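Local atomic coordinates of oxidoreductase (Azotobacter vinelandii, PDB entry 7D5M), a protein that binds NAD and, as a homologue of inositol dehydrogenase in the Gfo/Idh/MocA family, probably oxidises the hydroxyl group of a sugar or cyclitol. Residues N135-V140 and D345-G350; L162-M167 and I276-S281; M170-G175 and S267-K272; R222-M227 and L247-G252; L304-G309 and L317-G322. All coordinates share one frame; numbering follows the deposited sequence.

Contact 1: N135-V140 and D345-G350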
# COMPACT_ATOMS: atom_id res chain seq x y z
N ASN A 135 9.82 23.22 41.35
CA ASN A 135 8.90 22.07 41.44
C ASN A 135 7.79 22.25 40.40
O ASN A 135 6.61 22.08 40.74
CB ASN A 135 8.35 21.92 42.87
CG ASN A 135 7.64 20.60 43.09
OD1 ASN A 135 7.97 19.61 42.43
ND2 ASN A 135 6.70 20.57 44.01
N ARG A 136 8.17 22.64 39.18
CA ARG A 136 7.21 22.87 38.08
C ARG A 136 7.33 21.72 37.08
O ARG A 136 8.44 21.19 36.89
CB ARG A 136 7.46 24.22 37.38
CG ARG A 136 7.41 25.44 38.29
CD ARG A 136 6.07 25.72 38.94
NE ARG A 136 5.77 24.83 40.07
CZ ARG A 136 4.59 24.71 40.66
NH1 ARG A 136 3.58 25.47 40.28
NH2 ARG A 136 4.44 23.85 41.65
N VAL A 137 6.21 21.35 36.49
CA VAL A 137 6.13 20.45 35.30
C VAL A 137 6.48 21.28 34.07
O VAL A 137 5.96 22.40 33.94
CB VAL A 137 4.72 19.84 35.18
CG1 VAL A 137 4.58 19.04 33.90
CG2 VAL A 137 4.37 19.01 36.40
N VAL A 138 7.36 20.76 33.21
CA VAL A 138 7.58 21.32 31.85
C VAL A 138 7.26 20.21 30.85
O VAL A 138 8.07 19.28 30.72
CB VAL A 138 9.01 21.87 31.66
CG1 VAL A 138 9.23 22.35 30.23
CG2 VAL A 138 9.31 23.00 32.63
N GLY A 139 6.11 20.29 30.19
CA GLY A 139 5.81 19.41 29.05
C GLY A 139 6.52 19.92 27.81
O GLY A 139 6.71 21.14 27.70
N VAL A 140 6.90 19.02 26.90
CA VAL A 140 7.47 19.40 25.58
C VAL A 140 6.63 18.69 24.51
O VAL A 140 6.35 17.49 24.66
CB VAL A 140 8.97 19.08 25.50
CG1 VAL A 140 9.55 19.44 24.15
CG2 VAL A 140 9.73 19.78 26.61
N ASP A 345 -1.61 19.11 38.20
CA ASP A 345 -2.59 18.98 39.32
C ASP A 345 -1.98 18.10 40.42
O ASP A 345 -2.09 18.51 41.60
CB ASP A 345 -3.92 18.41 38.83
CG ASP A 345 -4.90 18.18 39.97
OD1 ASP A 345 -5.41 19.17 40.51
OD2 ASP A 345 -5.09 17.01 40.31
N ALA A 346 -1.36 16.97 40.06
CA ALA A 346 -0.71 16.02 41.00
C ALA A 346 0.41 16.74 41.76
O ALA A 346 0.60 16.45 42.96
CB ALA A 346 -0.19 14.80 40.29
N THR A 347 1.13 17.65 41.09
CA THR A 347 2.26 18.40 41.70
C THR A 347 1.67 19.29 42.80
O THR A 347 2.18 19.26 43.94
CB THR A 347 3.07 19.16 40.65
OG1 THR A 347 3.66 18.21 39.75
CG2 THR A 347 4.17 20.01 41.26
N GLU A 348 0.61 20.04 42.48
CA GLU A 348 -0.10 20.95 43.42
C GLU A 348 -0.61 20.15 44.62
O GLU A 348 -0.50 20.67 45.75
CB GLU A 348 -1.26 21.66 42.73
CG GLU A 348 -0.84 22.62 41.64
CD GLU A 348 0.26 23.59 42.04
OE1 GLU A 348 0.13 24.18 43.13
OE2 GLU A 348 1.24 23.73 41.28
N ARG A 349 -1.13 18.94 44.41
CA ARG A 349 -1.76 18.12 45.48
C ARG A 349 -0.70 17.33 46.27
O ARG A 349 -1.06 16.77 47.32
CB ARG A 349 -2.81 17.18 44.87
CG ARG A 349 -4.04 17.90 44.35
CD ARG A 349 -5.15 16.94 43.92
NE ARG A 349 -4.73 16.00 42.88
CZ ARG A 349 -4.32 14.75 43.08
NH1 ARG A 349 -4.26 14.23 44.30
NH2 ARG A 349 -3.96 14.00 42.06
N GLY A 350 0.54 17.25 45.78
CA GLY A 350 1.59 16.40 46.37
C GLY A 350 1.27 14.92 46.24
O GLY A 350 1.58 14.15 47.17
O HOH W 1 4.53 18.77 45.01

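Contact 2: L162-M167 and I276-S281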
# COMPACT_ATOMS: atom_id res chain seq x y z
N LEU A 162 11.08 -8.41 19.78
CA LEU A 162 12.00 -8.16 18.63
C LEU A 162 13.31 -8.93 18.81
O LEU A 162 14.10 -8.93 17.86
CB LEU A 162 12.30 -6.67 18.49
CG LEU A 162 11.12 -5.74 18.25
CD1 LEU A 162 11.59 -4.43 17.66
CD2 LEU A 162 10.07 -6.36 17.35
N GLY A 163 13.52 -9.61 19.94
CA GLY A 163 14.85 -10.14 20.30
C GLY A 163 15.80 -9.01 20.65
O GLY A 163 15.34 -7.95 21.11
N GLU A 164 17.10 -9.21 20.46
CA GLU A 164 18.10 -8.17 20.82
C GLU A 164 18.07 -7.08 19.75
O GLU A 164 18.04 -7.38 18.54
CB GLU A 164 19.49 -8.76 21.06
CG GLU A 164 20.12 -9.43 19.86
CD GLU A 164 21.42 -10.16 20.20
OE1 GLU A 164 22.30 -9.53 20.84
OE2 GLU A 164 21.56 -11.34 19.82
N ILE A 165 18.04 -5.83 20.19
CA ILE A 165 17.88 -4.67 19.26
C ILE A 165 19.23 -4.44 18.56
O ILE A 165 20.28 -4.43 19.24
CB ILE A 165 17.36 -3.43 19.99
CG1 ILE A 165 16.09 -3.73 20.80
CG2 ILE A 165 17.15 -2.28 19.01
CD1 ILE A 165 14.96 -4.34 20.01
N ARG A 166 19.19 -4.32 17.24
CA ARG A 166 20.40 -4.18 16.40
C ARG A 166 20.44 -2.80 15.75
O ARG A 166 21.51 -2.18 15.74
CB ARG A 166 20.43 -5.30 15.35
CG ARG A 166 20.67 -6.67 15.98
CD ARG A 166 20.66 -7.83 15.01
NE ARG A 166 21.20 -9.03 15.64
CZ ARG A 166 21.16 -10.25 15.12
NH1 ARG A 166 20.57 -10.47 13.97
NH2 ARG A 166 21.71 -11.25 15.78
N MET A 167 19.32 -2.34 15.20
CA MET A 167 19.28 -1.05 14.48
C MET A 167 18.01 -0.28 14.79
O MET A 167 16.94 -0.89 14.98
CB MET A 167 19.35 -1.24 12.97
CG MET A 167 20.72 -1.56 12.50
SD MET A 167 20.58 -2.47 10.99
CE MET A 167 20.27 -4.05 11.76
N ILE A 276 14.81 -2.64 14.48
CA ILE A 276 15.19 -3.96 13.92
C ILE A 276 15.91 -4.75 15.01
O ILE A 276 16.98 -4.31 15.47
CB ILE A 276 16.05 -3.79 12.66
CG1 ILE A 276 15.35 -2.87 11.65
CG2 ILE A 276 16.39 -5.16 12.08
CD1 ILE A 276 16.24 -2.32 10.59
N GLY A 277 15.33 -5.88 15.39
CA GLY A 277 15.91 -6.82 16.37
C GLY A 277 16.39 -8.09 15.69
O GLY A 277 16.14 -8.29 14.47
N SER A 278 17.04 -8.96 16.46
CA SER A 278 17.53 -10.27 15.99
C SER A 278 16.36 -11.16 15.55
O SER A 278 16.57 -12.03 14.68
CB SER A 278 18.37 -10.93 17.06
OG SER A 278 17.60 -11.14 18.24
N ARG A 279 15.16 -10.99 16.12
CA ARG A 279 13.98 -11.86 15.86
C ARG A 279 13.01 -11.19 14.87
O ARG A 279 12.36 -11.91 14.11
CB ARG A 279 13.26 -12.19 17.17
CG ARG A 279 11.94 -12.93 17.01
CD ARG A 279 11.35 -13.35 18.34
NE ARG A 279 10.15 -14.15 18.17
CZ ARG A 279 8.89 -13.72 18.26
NH1 ARG A 279 8.60 -12.45 18.54
NH2 ARG A 279 7.90 -14.57 18.07
N ALA A 280 12.83 -9.88 14.97
CA ALA A 280 11.69 -9.20 14.33
C ALA A 280 11.98 -7.70 14.25
O ALA A 280 12.83 -7.22 15.01
CB ALA A 280 10.42 -9.47 15.10
N SER A 281 11.26 -7.01 13.37
CA SER A 281 11.25 -5.54 13.26
C SER A 281 9.85 -5.00 13.53
O SER A 281 8.87 -5.72 13.33
CB SER A 281 11.75 -5.08 11.92
OG SER A 281 13.08 -5.51 11.69
O HOH W 2 18.29 -8.94 12.86

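Contact 3: M170-G175 and S267-K272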
# COMPACT_ATOMS: atom_id res chain seq x y z
N MET A 170 15.47 5.95 11.61
CA MET A 170 14.56 7.09 11.84
C MET A 170 14.66 8.04 10.65
O MET A 170 15.78 8.25 10.13
CB MET A 170 14.95 7.82 13.12
CG MET A 170 14.63 7.02 14.35
SD MET A 170 15.56 7.56 15.77
CE MET A 170 17.12 6.74 15.49
N GLN A 171 13.52 8.58 10.22
CA GLN A 171 13.52 9.66 9.22
C GLN A 171 12.37 10.61 9.55
O GLN A 171 11.33 10.17 10.07
CB GLN A 171 13.47 9.11 7.80
CG GLN A 171 12.15 8.44 7.42
CD GLN A 171 12.03 8.14 5.95
OE1 GLN A 171 12.75 7.31 5.40
NE2 GLN A 171 11.10 8.82 5.29
N PHE A 172 12.59 11.88 9.27
CA PHE A 172 11.51 12.86 9.08
C PHE A 172 11.93 13.68 7.86
O PHE A 172 12.75 14.59 7.99
CB PHE A 172 11.26 13.67 10.35
CG PHE A 172 9.93 14.37 10.39
CD1 PHE A 172 9.25 14.69 9.23
CD2 PHE A 172 9.36 14.72 11.60
CE1 PHE A 172 8.03 15.36 9.27
CE2 PHE A 172 8.15 15.40 11.65
CZ PHE A 172 7.48 15.70 10.49
N ALA A 173 11.45 13.26 6.69
CA ALA A 173 11.95 13.72 5.37
C ALA A 173 10.76 14.11 4.50
O ALA A 173 10.17 13.24 3.85
CB ALA A 173 12.77 12.63 4.73
N HIS A 174 10.40 15.40 4.54
CA HIS A 174 9.31 16.00 3.73
C HIS A 174 9.93 16.89 2.65
O HIS A 174 11.14 17.16 2.72
CB HIS A 174 8.34 16.76 4.63
CG HIS A 174 8.90 18.02 5.19
ND1 HIS A 174 8.88 19.21 4.49
CD2 HIS A 174 9.49 18.27 6.38
CE1 HIS A 174 9.44 20.16 5.24
NE2 HIS A 174 9.79 19.60 6.41
N GLY A 175 9.13 17.32 1.68
CA GLY A 175 9.63 18.06 0.52
C GLY A 175 9.13 19.49 0.47
O GLY A 175 9.36 20.15 -0.54
N SER A 267 7.51 14.20 -0.91
CA SER A 267 7.15 13.60 0.40
C SER A 267 6.22 14.55 1.15
O SER A 267 6.57 15.72 1.36
CB SER A 267 8.36 13.27 1.23
OG SER A 267 7.93 12.78 2.51
N MET A 268 5.08 14.03 1.59
CA MET A 268 4.05 14.78 2.35
C MET A 268 4.47 14.96 3.81
O MET A 268 4.04 15.93 4.44
CB MET A 268 2.71 14.03 2.26
CG MET A 268 2.08 14.10 0.88
SD MET A 268 1.74 15.81 0.37
CE MET A 268 0.70 16.36 1.71
N HIS A 269 5.28 14.05 4.36
CA HIS A 269 5.74 14.15 5.77
C HIS A 269 6.91 13.20 5.98
O HIS A 269 8.00 13.67 6.31
CB HIS A 269 4.59 13.88 6.74
CG HIS A 269 4.38 14.97 7.74
ND1 HIS A 269 4.30 14.72 9.10
CD2 HIS A 269 4.21 16.30 7.58
CE1 HIS A 269 4.09 15.86 9.73
NE2 HIS A 269 4.04 16.85 8.82
N GLY A 270 6.67 11.91 5.78
CA GLY A 270 7.73 10.89 5.74
C GLY A 270 8.42 10.77 7.08
O GLY A 270 9.65 10.66 7.09
N GLN A 271 7.67 10.82 8.18
CA GLN A 271 8.26 10.50 9.51
C GLN A 271 8.06 9.01 9.77
O GLN A 271 6.92 8.57 9.90
CB GLN A 271 7.65 11.33 10.64
CG GLN A 271 8.37 11.07 11.95
CD GLN A 271 7.75 11.71 13.17
OE1 GLN A 271 8.30 11.59 14.26
NE2 GLN A 271 6.62 12.38 13.00
N LYS A 272 9.14 8.25 9.82
CA LYS A 272 9.08 6.79 10.02
C LYS A 272 10.13 6.39 11.04
O LYS A 272 11.20 7.02 11.11
CB LYS A 272 9.27 6.06 8.68
CG LYS A 272 8.32 6.49 7.56
CD LYS A 272 8.61 5.92 6.18
CE LYS A 272 7.38 5.93 5.30
NZ LYS A 272 7.68 5.71 3.86

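Contact 4: R222-M227 and L247-G252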
# COMPACT_ATOMS: atom_id res chain seq x y z
N ARG A 222 21.49 4.22 25.19
CA ARG A 222 22.39 5.38 25.36
C ARG A 222 23.26 5.50 24.12
O ARG A 222 23.91 4.52 23.76
CB ARG A 222 23.27 5.22 26.60
CG ARG A 222 22.49 5.13 27.90
CD ARG A 222 21.75 6.41 28.25
NE ARG A 222 21.06 6.24 29.52
CZ ARG A 222 19.79 5.87 29.66
NH1 ARG A 222 19.01 5.66 28.61
NH2 ARG A 222 19.28 5.73 30.87
N ILE A 223 23.28 6.69 23.52
CA ILE A 223 24.17 6.98 22.37
C ILE A 223 25.60 7.11 22.92
O ILE A 223 25.81 7.91 23.86
CB ILE A 223 23.71 8.25 21.62
CG1 ILE A 223 22.25 8.15 21.18
CG2 ILE A 223 24.64 8.53 20.45
CD1 ILE A 223 21.63 9.48 20.85
N LYS A 224 26.53 6.32 22.37
CA LYS A 224 27.97 6.37 22.72
C LYS A 224 28.67 7.41 21.84
O LYS A 224 29.44 8.25 22.38
CB LYS A 224 28.60 4.99 22.54
CG LYS A 224 30.05 4.90 23.00
CD LYS A 224 30.83 3.79 22.36
CE LYS A 224 30.17 2.44 22.49
NZ LYS A 224 30.52 1.55 21.35
N ARG A 225 28.45 7.37 20.52
CA ARG A 225 29.10 8.28 19.55
C ARG A 225 28.12 8.58 18.42
O ARG A 225 27.26 7.74 18.18
CB ARG A 225 30.34 7.65 18.90
CG ARG A 225 31.40 7.17 19.87
CD ARG A 225 32.73 7.00 19.15
NE ARG A 225 32.63 6.08 18.03
CZ ARG A 225 33.49 6.00 17.01
NH1 ARG A 225 34.53 6.82 16.96
NH2 ARG A 225 33.30 5.12 16.05
N LEU A 226 28.30 9.71 17.74
CA LEU A 226 27.56 9.94 16.48
C LEU A 226 28.43 10.73 15.51
O LEU A 226 29.42 11.37 15.91
CB LEU A 226 26.20 10.61 16.74
CG LEU A 226 26.17 12.04 17.28
CD1 LEU A 226 26.53 13.08 16.23
CD2 LEU A 226 24.77 12.35 17.81
N MET A 227 28.06 10.65 14.24
CA MET A 227 28.57 11.57 13.20
C MET A 227 27.37 12.15 12.46
O MET A 227 26.31 11.48 12.38
CB MET A 227 29.51 10.86 12.24
CG MET A 227 28.97 9.55 11.74
SD MET A 227 29.74 9.11 10.18
CE MET A 227 29.22 10.51 9.19
N LEU A 247 24.46 9.30 11.86
CA LEU A 247 24.76 7.89 12.18
C LEU A 247 25.25 7.81 13.62
O LEU A 247 26.11 8.64 14.04
CB LEU A 247 25.79 7.36 11.18
CG LEU A 247 26.07 5.87 11.28
CD1 LEU A 247 24.84 5.04 10.94
CD2 LEU A 247 27.22 5.49 10.35
N MET A 248 24.69 6.88 14.38
CA MET A 248 24.96 6.76 15.83
C MET A 248 25.34 5.32 16.18
O MET A 248 24.76 4.38 15.61
CB MET A 248 23.72 7.17 16.62
CG MET A 248 23.14 8.47 16.14
SD MET A 248 21.88 9.10 17.25
CE MET A 248 20.55 7.93 16.98
N GLU A 249 26.29 5.18 17.10
CA GLU A 249 26.57 3.91 17.79
C GLU A 249 25.99 4.02 19.19
O GLU A 249 26.35 4.97 19.90
CB GLU A 249 28.07 3.63 17.90
CG GLU A 249 28.83 3.83 16.61
CD GLU A 249 30.32 3.57 16.74
OE1 GLU A 249 30.79 3.44 17.90
OE2 GLU A 249 31.02 3.52 15.70
N TYR A 250 25.10 3.10 19.56
CA TYR A 250 24.58 2.97 20.94
C TYR A 250 25.57 2.14 21.76
O TYR A 250 26.29 1.30 21.18
CB TYR A 250 23.21 2.30 20.94
CG TYR A 250 22.13 3.08 20.24
CD1 TYR A 250 21.49 4.14 20.87
CD2 TYR A 250 21.73 2.76 18.95
CE1 TYR A 250 20.49 4.86 20.24
CE2 TYR A 250 20.73 3.47 18.31
CZ TYR A 250 20.10 4.52 18.96
OH TYR A 250 19.11 5.24 18.36
N GLU A 251 25.58 2.35 23.08
CA GLU A 251 26.25 1.43 24.03
C GLU A 251 25.66 0.04 23.79
O GLU A 251 24.42 -0.06 23.74
CB GLU A 251 26.05 1.87 25.49
CG GLU A 251 26.74 3.17 25.85
CD GLU A 251 28.26 3.15 25.90
OE1 GLU A 251 28.85 2.04 25.85
OE2 GLU A 251 28.85 4.25 25.98
N GLY A 252 26.50 -0.98 23.62
CA GLY A 252 26.07 -2.38 23.43
C GLY A 252 26.12 -2.80 21.97
O GLY A 252 25.98 -4.00 21.70
O HOH W 3 22.53 1.48 24.90

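Contact 5: L304-G309 and L317-G322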
# COMPACT_ATOMS: atom_id res chain seq x y z
N LEU A 304 -0.41 -4.34 13.18
CA LEU A 304 -1.16 -4.15 14.44
C LEU A 304 -2.00 -2.89 14.29
O LEU A 304 -1.46 -1.88 13.80
CB LEU A 304 -0.19 -4.02 15.62
CG LEU A 304 0.91 -5.06 15.71
CD1 LEU A 304 1.66 -4.92 17.03
CD2 LEU A 304 0.38 -6.47 15.57
N GLU A 305 -3.25 -2.95 14.72
CA GLU A 305 -4.24 -1.86 14.56
C GLU A 305 -4.55 -1.25 15.92
O GLU A 305 -4.78 -2.01 16.88
CB GLU A 305 -5.52 -2.40 13.92
CG GLU A 305 -5.37 -2.64 12.43
CD GLU A 305 -5.71 -1.46 11.54
OE1 GLU A 305 -6.17 -0.42 12.06
OE2 GLU A 305 -5.52 -1.59 10.30
N ARG A 306 -4.62 0.08 15.97
CA ARG A 306 -5.10 0.85 17.14
C ARG A 306 -6.43 0.25 17.61
O ARG A 306 -7.32 -0.02 16.75
CB ARG A 306 -5.32 2.31 16.76
CG ARG A 306 -5.63 3.23 17.93
CD ARG A 306 -6.26 4.52 17.44
NE ARG A 306 -7.55 4.33 16.80
CZ ARG A 306 -8.70 4.05 17.42
NH1 ARG A 306 -8.73 3.89 18.74
NH2 ARG A 306 -9.81 3.92 16.72
N GLY A 307 -6.59 0.09 18.92
CA GLY A 307 -7.89 -0.25 19.52
C GLY A 307 -8.18 -1.75 19.58
O GLY A 307 -9.25 -2.11 20.11
N MET A 308 -7.28 -2.61 19.11
CA MET A 308 -7.57 -4.07 19.08
C MET A 308 -7.15 -4.74 20.39
O MET A 308 -6.16 -4.32 21.01
CB MET A 308 -6.89 -4.75 17.89
CG MET A 308 -7.52 -4.37 16.56
SD MET A 308 -9.26 -4.83 16.41
CE MET A 308 -9.09 -6.58 16.07
N GLY A 309 -7.88 -5.79 20.77
CA GLY A 309 -7.73 -6.48 22.07
C GLY A 309 -6.39 -7.19 22.24
O GLY A 309 -6.02 -7.47 23.39
N LEU A 317 -5.46 2.40 26.63
CA LEU A 317 -5.99 3.36 27.64
C LEU A 317 -6.61 4.59 26.95
O LEU A 317 -7.70 5.02 27.37
CB LEU A 317 -4.86 3.78 28.58
CG LEU A 317 -4.50 2.79 29.68
CD1 LEU A 317 -3.26 3.25 30.41
CD2 LEU A 317 -5.67 2.61 30.65
N ASP A 318 -5.97 5.11 25.91
CA ASP A 318 -6.33 6.43 25.33
C ASP A 318 -7.28 6.30 24.14
O ASP A 318 -7.60 7.35 23.55
CB ASP A 318 -5.08 7.24 24.97
CG ASP A 318 -4.28 7.69 26.18
OD1 ASP A 318 -4.82 7.64 27.31
OD2 ASP A 318 -3.11 8.08 25.98
N ASP A 319 -7.80 5.11 23.82
CA ASP A 319 -8.76 4.97 22.70
C ASP A 319 -9.99 5.84 22.98
O ASP A 319 -10.57 5.70 24.07
CB ASP A 319 -9.15 3.52 22.44
CG ASP A 319 -8.01 2.68 21.88
OD1 ASP A 319 -7.14 3.23 21.17
OD2 ASP A 319 -8.01 1.46 22.16
N ARG A 320 -10.35 6.72 22.04
CA ARG A 320 -11.53 7.63 22.16
C ARG A 320 -12.68 7.12 21.30
O ARG A 320 -13.82 7.57 21.49
CB ARG A 320 -11.12 9.05 21.76
CG ARG A 320 -10.09 9.66 22.69
CD ARG A 320 -9.27 10.76 22.05
NE ARG A 320 -8.20 11.17 22.94
CZ ARG A 320 -8.31 12.07 23.91
NH1 ARG A 320 -9.45 12.72 24.10
NH2 ARG A 320 -7.27 12.34 24.68
N ILE A 321 -12.39 6.19 20.38
CA ILE A 321 -13.43 5.51 19.57
C ILE A 321 -12.90 4.13 19.18
O ILE A 321 -11.69 3.91 19.22
CB ILE A 321 -13.81 6.39 18.37
CG1 ILE A 321 -15.11 5.91 17.70
CG2 ILE A 321 -12.63 6.50 17.41
CD1 ILE A 321 -15.76 6.92 16.78
N GLY A 322 -13.82 3.23 18.83
CA GLY A 322 -13.52 1.82 18.50
C GLY A 322 -12.54 1.68 17.35
O GLY A 322 -12.48 2.57 16.48
O HOH W 4 -5.02 1.63 20.66

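Contact 1: N135-V140 and D345-G350
T347, on the last turn of helix 329-349, packs against N135 and V137 where the chain enters strand 138-140, an outermost strand of the Rossmann sheet. N135 and G350, at positive phi just after their helices, complete Schellman motifs. In the tight part T347 CG2 is anti to the backbone N (chi1 -63° for OG1), so the methyl faces the other segment and reaches 3.2 Å from N135 O, while OG1 turns back to A343 O in its own helix and meets V137 CG2 at 3.5 Å. A β-branched residue suits this place, offering carbon outward and keeping its hydroxyl satisfied within the helix. On the looser, more exposed polar side water 1 spans the gap, accepting from N135 ND2 and donating to T347 O at 2.6 Å. R136 is bent at chi2 and chi3, and weak bonds from its NE and NH2 to N135 O hold the chain back against the helix end; G108 O binds NH1, and H110 NE2 binds E348 OE2. In the salt bridge R136 NH1 donates at 3.1 Å to E348 OE2, on its syn lone pair, and NH2 adds a weak bond to the same oxygen, with guanidinium and carboxylate planes 85° apart.

Contact 2: L162-M167 and I276-S281
Segments 162-167 and 276-281 run antiparallel, with I165 and G277 as a non-hydrogen-bonded pair and M167 and I276 as a hydrogen-bonded one, and the register slips by one residue between them. The slip is a classic beta bulge: R166 N and M167 N both donate to I276 O, at 2.8 and 3.1 Å, each in the carbonyl plane. Beyond it the chain 276-281 turns round L162 O, which accepts from R279 N at 2.9 Å and from A280 N, both on the same face of its carbonyl plane. Glycine suits position 277 because the carbonyls of L162 and E164 both crowd its CA, which lies 3.2 Å from L162 O, and a CB would run into L162 O.

S278 bridges the turn and the bulge. Its N donates to E164 O, and its OG, held between backbone N and carbonyl carbon (chi1 60°), accepts from E164 N at 3.0 Å, so the two residues are joined twice. S278 CB sits over the centre of one face of the R166 guanidinium, 3.5 Å from R166 CZ. The long, extended R166 can thus lay its flat end on a small residue while NH1 donates to a water that in turn donates to G277 O, and also bonds S178 O of the second subunit directly. Apolar residues fill the rest: L162 CD2 rests on A280 CB at 3.9 Å, and M167 CE meets I276 CG2.

Strand 165-173 is flanked by strands 271-277 and 255-261; M167 touches Y245 of the second subunit, L162 and I165 pack against I157 of helix 148-158, and L162 and A280 reach F294 of strand 291-296.

Contact 3: M170-G175 and S267-K272
Q171 and K272 form an antiparallel hydrogen-bonded pair, Q171 N to K272 O and K272 N to Q171 O, both 2.9 Å, and F172 and Q271 follow as a non-hydrogen-bonded pair. Past them the partner chain leaves the extended form at G270, whose positive phi (64°) and closeness to A173 O suit a residue without a side chain. G270 O is gripped from opposite faces of its plane, by A173 N and by Q171 NE2 at 3.0 Å; the latter bond lies in the amide plane of Q171. S267 OG donates to A173 O at 2.7 Å, in the carbonyl plane, on a lone pair.

On the other face Q271 CB lies over the centre of the F172 ring, 3.9 Å from the centroid, with the Q271 amide nearly parallel to it, while the H269 ring meets it obliquely at 54°, F172 CZ lying over the H269 ring toward its rim. D286 binds H269 ND1 and Q271 NE2, and H325 of the third subunit meets H269 edge-to-face.

The F172 side chain is about 7 Å from the bound NAD, which places the contact near the cofactor pocket. Helix 202-217 covers F172 and Q271, and strand 255-261 flanks 170-173.

Contact 4: R222-M227 and L247-G252
R225 and E249 lie side by side, pointing the same way from their strands, and their charged ends meet with planes 57° apart. R225 NH2 donates to E249 OE2 at 2.8 Å; the acceptor lies in the guanidinium plane, but the donor stands above the carboxylate plane. NE adds a weak bond to OE1, so the two R225 nitrogens go to different oxygens. The glutamate chain is extended beyond CG, while the arginine bends at chi3 (-57°) to turn its edge to it. K224 NZ joins as a long salt bridge to E249 OE1, and K224 CG lies 3.3 Å from E251 OE2, the two side chains crossing at about a right angle. Long, flexible ends suit this partly exposed face, where W386 is a cation-pi partner of R225.

The strands are the two arms of the antiparallel beta hairpin 223-231 and 243-250, with K224 N and R225 N both donating to E249 O: a classic beta bulge that brings K224 and R225 both opposite E249. The other face is apolar. I223 CD1 touches M248 SD at 3.6 Å, and I223 CG1 meets Y250 CE1 at 3.8 Å, while L226 CB packs on M248 CG. W372 of helix 363-381 covers I223, L226 and M248. Continuing the R225 and E249 face to the boundary with the second subunit, M227 CG and L247 CB run alongside each other at 3.9 Å, and M227 meets its own counterpart in that subunit.

Contact 5: L304-G309 and L317-G322
R306 opens the contact just beyond the end of strand 301-305, in a type II turn from E305 to M308. Its CG is anti to the backbone N (chi1 -172°) and the chain bends at chi3, which swings the guanidinium edge-on into the 317-322 loop. There it grips I321 O with two nitrogens, NH1 at 3.0 Å and NH2 at 3.1 Å. NH2 also reaches G322 O at 3.0 Å, from above that carbonyl plane, and H325 O adds a further acceptor. NH1 makes a weak bond, part of a salt bridge, to D319 OD1 at 3.0 Å, with guanidinium and carboxylate planes 80° apart. Arginine suits this buried place because its several N-H groups can satisfy a cluster of carbonyl oxygens at once, and the aspartate probably balances its charge.

G307 comes next, its positive phi fitting a glycine in the turn. Its CA lies 3.1 Å from D319 OD2, and water 4, accepting from G307 N at 2.8 Å, donates to D319 OD1.

In the chain the two segments fall between strand 301-305, an outermost strand of the large sheet within this chain, and helix 329-349. F330 of the third subunit packs on I321, and helix 148-158 supplies Q148, whose NE2 also binds D319 OD1.

Contacts 2, 3 and 4 lie in the large mixed sheet of the C-terminal domain and contact 5 borders it, whereas contact 1 joins the Rossmann domain to helix 329-349 at the surface. Contacts 2 and 3 hold the same pair of strands, 165-173 and 271-277, at different places; contact 4 is a hairpin of the same sheet, one strand further on, and touches contact 3 where M170 packs against M248 and Y250. Contact 3 is buried and contacts 2 and 4 partly so, with bulges in 2 and 4. Contact 5 is buried yet held chiefly by the hydrogen bonds of one arginine. Salt bridges occur in contacts 1, 4 and 5; none crosses contacts 2 and 3, which rely mainly on backbone bonds.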